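Local coordinates for 2-dehydropantoate 2-reductase (PDB 3EGO), which probably catalyses the NADPH-dependent reduction of ketopantoate to pantoate, the second step in making pantoate for pantothenate biosynthesis, at residues R257-L269 against H281-E293. Sequence-based numbering, arbitrary orientation.
Sequences RQTEADAIIGYLL and HLEFLYGSIKALE
Y286 packs as a knob into the hole formed by A261, I265, G266 and L269. With CG anti to the backbone N (chi1 -177°), its ring is carried out toward helix 261-269, where small A261 and G266 leave room for it and CE1 nears G266 CA and A261 O. L269 CD1 lies 3.5 Å from Y286 CG, and K290 CG, from Y286's own helix 281-291, covers one ring face. Further along, the branched I265 and L282 pack against each other, I265 CG2 standing 4.1 Å from L282 CD2, and L268 CD1 adds to this apolar seam. I289 CG2 continues it against A261 CB and T259 CG2.

Polar contacts border the seam. Y286 OH gives a very short hydrogen bond (2.5 Å) to D262 OD1, which sits in the ring plane at its edge. K290, bent at chi2 and chi3, brings NZ to D262 OD1 and OD2 through weak hydrogen bonds, and a weak pairing with E293 OE2 completes a salt-bridge network.

E293 OE1 accepts from T259 N (3.0 Å, 161°), above the carboxylate plane, and, nearly along its own C-O axis, from T259 OG1. T259 OG1 in turn accepts from A261 N, an ST turn leading into the helix.

The helices run roughly antiparallel (146°), their axes coming within 9.8 Å, as neighbours in the all-helical C-terminal domain of ketopantoate reductases. The E293-held T259 immediately precedes N-cap E260, which is hydrogen-bonded to N100 and probably binds NADP(+).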
# COMPACT_ATOMS: atom_id res chain seq x y z
N ARG A 257 -1.82 -1.23 -14.17
CA ARG A 257 -1.28 -0.32 -15.18
C ARG A 257 -0.27 0.61 -14.54
O ARG A 257 -0.40 0.92 -13.36
CB ARG A 257 -2.38 0.61 -15.68
CG ARG A 257 -3.76 0.03 -15.66
CD ARG A 257 -4.12 -0.30 -17.09
NE ARG A 257 -3.80 -1.67 -17.41
CZ ARG A 257 -3.47 -2.10 -18.62
NH1 ARG A 257 -3.22 -3.38 -18.76
NH2 ARG A 257 -3.39 -1.28 -19.66
N GLN A 258 0.68 1.11 -15.32
CA GLN A 258 1.61 2.10 -14.82
C GLN A 258 0.81 3.31 -14.37
O GLN A 258 -0.23 3.67 -14.96
CB GLN A 258 2.64 2.51 -15.88
CG GLN A 258 3.96 2.93 -15.26
CD GLN A 258 4.96 3.47 -16.27
OE1 GLN A 258 4.81 3.29 -17.48
NE2 GLN A 258 5.99 4.14 -15.76
N THR A 259 1.26 3.93 -13.28
CA THR A 259 0.54 5.05 -12.75
C THR A 259 1.27 6.34 -13.14
O THR A 259 2.32 6.31 -13.78
CB THR A 259 0.47 4.99 -11.22
OG1 THR A 259 1.75 5.37 -10.70
CG2 THR A 259 0.14 3.60 -10.74
N GLU A 260 0.72 7.47 -12.72
CA GLU A 260 1.41 8.75 -12.88
C GLU A 260 2.24 9.12 -11.64
O GLU A 260 2.39 10.30 -11.33
CB GLU A 260 0.37 9.83 -13.13
CG GLU A 260 -0.53 9.54 -14.34
CD GLU A 260 -1.63 10.58 -14.51
OE1 GLU A 260 -2.20 11.06 -13.50
OE2 GLU A 260 -1.91 10.92 -15.68
N ALA A 261 2.68 8.12 -10.88
CA ALA A 261 3.52 8.38 -9.69
C ALA A 261 4.76 9.23 -10.03
O ALA A 261 5.14 10.17 -9.28
CB ALA A 261 3.95 7.04 -9.02
N ASP A 262 5.42 8.93 -11.13
CA ASP A 262 6.65 9.68 -11.40
C ASP A 262 6.35 11.15 -11.70
O ASP A 262 7.11 12.04 -11.28
CB ASP A 262 7.44 9.10 -12.56
CG ASP A 262 8.07 7.78 -12.24
OD1 ASP A 262 8.26 7.48 -11.04
OD2 ASP A 262 8.37 7.04 -13.20
N ALA A 263 5.25 11.40 -12.41
CA ALA A 263 4.90 12.77 -12.83
C ALA A 263 4.29 13.58 -11.70
O ALA A 263 4.44 14.79 -11.65
CB ALA A 263 3.95 12.73 -14.02
N ILE A 264 3.61 12.91 -10.78
CA ILE A 264 3.01 13.60 -9.65
C ILE A 264 3.97 13.63 -8.47
O ILE A 264 4.33 14.71 -7.95
CB ILE A 264 1.70 12.96 -9.21
CG1 ILE A 264 0.64 13.02 -10.33
CG2 ILE A 264 1.17 13.59 -7.94
CD1 ILE A 264 -0.14 14.28 -10.36
N ILE A 265 4.37 12.45 -8.00
CA ILE A 265 5.13 12.38 -6.76
C ILE A 265 6.60 12.54 -7.01
O ILE A 265 7.28 13.21 -6.21
CB ILE A 265 4.93 11.02 -6.00
CG1 ILE A 265 3.45 10.64 -5.88
CG2 ILE A 265 5.58 11.11 -4.61
CD1 ILE A 265 3.24 9.18 -5.52
N GLY A 266 7.10 11.88 -8.06
CA GLY A 266 8.52 11.86 -8.40
C GLY A 266 9.06 13.26 -8.63
O GLY A 266 10.26 13.57 -8.38
N TYR A 267 8.19 14.14 -9.09
CA TYR A 267 8.59 15.54 -9.25
C TYR A 267 8.78 16.28 -7.91
O TYR A 267 9.75 17.03 -7.73
CB TYR A 267 7.60 16.27 -10.16
CG TYR A 267 7.68 17.76 -10.06
CD1 TYR A 267 8.50 18.48 -10.91
CD2 TYR A 267 6.92 18.45 -9.14
CE1 TYR A 267 8.58 19.86 -10.84
CE2 TYR A 267 6.99 19.83 -9.06
CZ TYR A 267 7.83 20.52 -9.90
OH TYR A 267 7.92 21.91 -9.83
N LEU A 268 7.83 16.10 -6.99
CA LEU A 268 7.96 16.60 -5.65
C LEU A 268 9.23 16.05 -4.97
O LEU A 268 9.95 16.78 -4.29
CB LEU A 268 6.73 16.23 -4.83
CG LEU A 268 5.47 17.03 -5.23
CD1 LEU A 268 4.22 16.42 -4.68
CD2 LEU A 268 5.57 18.48 -4.73
N LEU A 269 9.52 14.77 -5.19
CA LEU A 269 10.72 14.18 -4.56
C LEU A 269 12.00 14.86 -5.07
O LEU A 269 12.87 15.20 -4.26
CB LEU A 269 10.78 12.67 -4.77
CG LEU A 269 9.58 11.93 -4.12
CD1 LEU A 269 9.72 10.42 -4.33
CD2 LEU A 269 9.43 12.23 -2.64
N HIS A 281 6.78 11.20 3.99
CA HIS A 281 5.50 10.60 3.64
C HIS A 281 5.38 10.44 2.14
O HIS A 281 5.00 9.38 1.66
CB HIS A 281 4.35 11.43 4.18
CG HIS A 281 4.36 11.54 5.66
ND1 HIS A 281 5.10 12.49 6.32
CD2 HIS A 281 3.76 10.80 6.61
CE1 HIS A 281 4.93 12.35 7.63
NE2 HIS A 281 4.13 11.31 7.83
N LEU A 282 5.69 11.49 1.39
CA LEU A 282 5.76 11.35 -0.07
C LEU A 282 6.69 10.22 -0.52
O LEU A 282 6.42 9.52 -1.50
CB LEU A 282 6.19 12.69 -0.70
CG LEU A 282 5.13 13.80 -0.66
CD1 LEU A 282 5.81 15.14 -0.91
CD2 LEU A 282 4.08 13.56 -1.71
N GLU A 283 7.81 10.03 0.16
CA GLU A 283 8.75 9.02 -0.29
C GLU A 283 8.15 7.62 -0.04
O GLU A 283 8.33 6.69 -0.84
CB GLU A 283 10.03 9.15 0.53
CG GLU A 283 11.20 8.46 -0.05
CD GLU A 283 12.01 9.41 -0.87
OE1 GLU A 283 11.90 9.35 -2.10
OE2 GLU A 283 12.75 10.24 -0.27
N PHE A 284 7.47 7.46 1.07
CA PHE A 284 6.90 6.14 1.40
C PHE A 284 5.77 5.78 0.39
O PHE A 284 5.63 4.64 -0.08
CB PHE A 284 6.33 6.12 2.83
CG PHE A 284 5.82 4.74 3.23
CD1 PHE A 284 6.71 3.79 3.71
CD2 PHE A 284 4.49 4.39 3.03
CE1 PHE A 284 6.26 2.50 4.05
CE2 PHE A 284 4.03 3.12 3.35
CZ PHE A 284 4.91 2.16 3.83
N LEU A 285 4.94 6.77 0.09
CA LEU A 285 3.88 6.59 -0.89
C LEU A 285 4.42 6.21 -2.26
O LEU A 285 3.92 5.30 -2.90
CB LEU A 285 3.08 7.90 -0.97
CG LEU A 285 2.25 8.24 0.27
CD1 LEU A 285 1.64 9.69 0.18
CD2 LEU A 285 1.13 7.23 0.45
N TYR A 286 5.43 6.95 -2.71
CA TYR A 286 6.10 6.70 -3.97
C TYR A 286 6.67 5.29 -3.99
O TYR A 286 6.43 4.54 -4.93
CB TYR A 286 7.20 7.75 -4.19
CG TYR A 286 7.92 7.63 -5.52
CD1 TYR A 286 7.31 8.03 -6.70
CD2 TYR A 286 9.20 7.10 -5.59
CE1 TYR A 286 7.98 7.90 -7.94
CE2 TYR A 286 9.87 6.97 -6.80
CZ TYR A 286 9.25 7.37 -7.97
OH TYR A 286 9.91 7.25 -9.18
N GLY A 287 7.44 4.93 -2.97
CA GLY A 287 8.03 3.59 -2.96
C GLY A 287 6.94 2.50 -3.02
O GLY A 287 7.09 1.52 -3.71
N SER A 288 5.84 2.69 -2.31
CA SER A 288 4.79 1.68 -2.24
C SER A 288 4.02 1.57 -3.54
O SER A 288 3.61 0.49 -3.94
CB SER A 288 3.76 1.99 -1.14
OG SER A 288 4.38 2.10 0.12
N ILE A 289 3.73 2.70 -4.17
CA ILE A 289 3.05 2.65 -5.48
C ILE A 289 3.98 2.05 -6.55
O ILE A 289 3.57 1.21 -7.37
CB ILE A 289 2.60 4.04 -5.97
CG1 ILE A 289 1.67 4.72 -4.97
CG2 ILE A 289 1.96 3.91 -7.35
CD1 ILE A 289 0.50 3.90 -4.60
N LYS A 290 5.22 2.52 -6.57
CA LYS A 290 6.22 1.95 -7.48
C LYS A 290 6.44 0.45 -7.31
O LYS A 290 6.68 -0.27 -8.29
CB LYS A 290 7.58 2.65 -7.34
CG LYS A 290 7.58 4.13 -7.83
CD LYS A 290 7.13 4.25 -9.29
CE LYS A 290 8.28 3.93 -10.25
NZ LYS A 290 7.97 4.47 -11.59
N ALA A 291 6.40 -0.02 -6.07
CA ALA A 291 6.58 -1.44 -5.78
C ALA A 291 5.54 -2.27 -6.52
O ALA A 291 5.80 -3.41 -6.87
CB ALA A 291 6.46 -1.68 -4.30
N LEU A 292 4.37 -1.68 -6.74
CA LEU A 292 3.25 -2.36 -7.40
C LEU A 292 3.47 -2.53 -8.91
O LEU A 292 2.82 -3.38 -9.53
CB LEU A 292 1.96 -1.59 -7.13
CG LEU A 292 1.56 -1.52 -5.66
CD1 LEU A 292 0.33 -0.68 -5.40
CD2 LEU A 292 1.38 -2.92 -5.12
N GLU A 293 4.36 -1.71 -9.47
CA GLU A 293 4.72 -1.74 -10.89
C GLU A 293 5.95 -2.62 -11.14
O GLU A 293 6.08 -3.74 -10.62
CB GLU A 293 5.03 -0.32 -11.40
CG GLU A 293 3.88 0.67 -11.32
CD GLU A 293 4.30 2.14 -11.58
OE1 GLU A 293 3.42 3.02 -11.38
OE2 GLU A 293 5.48 2.40 -11.99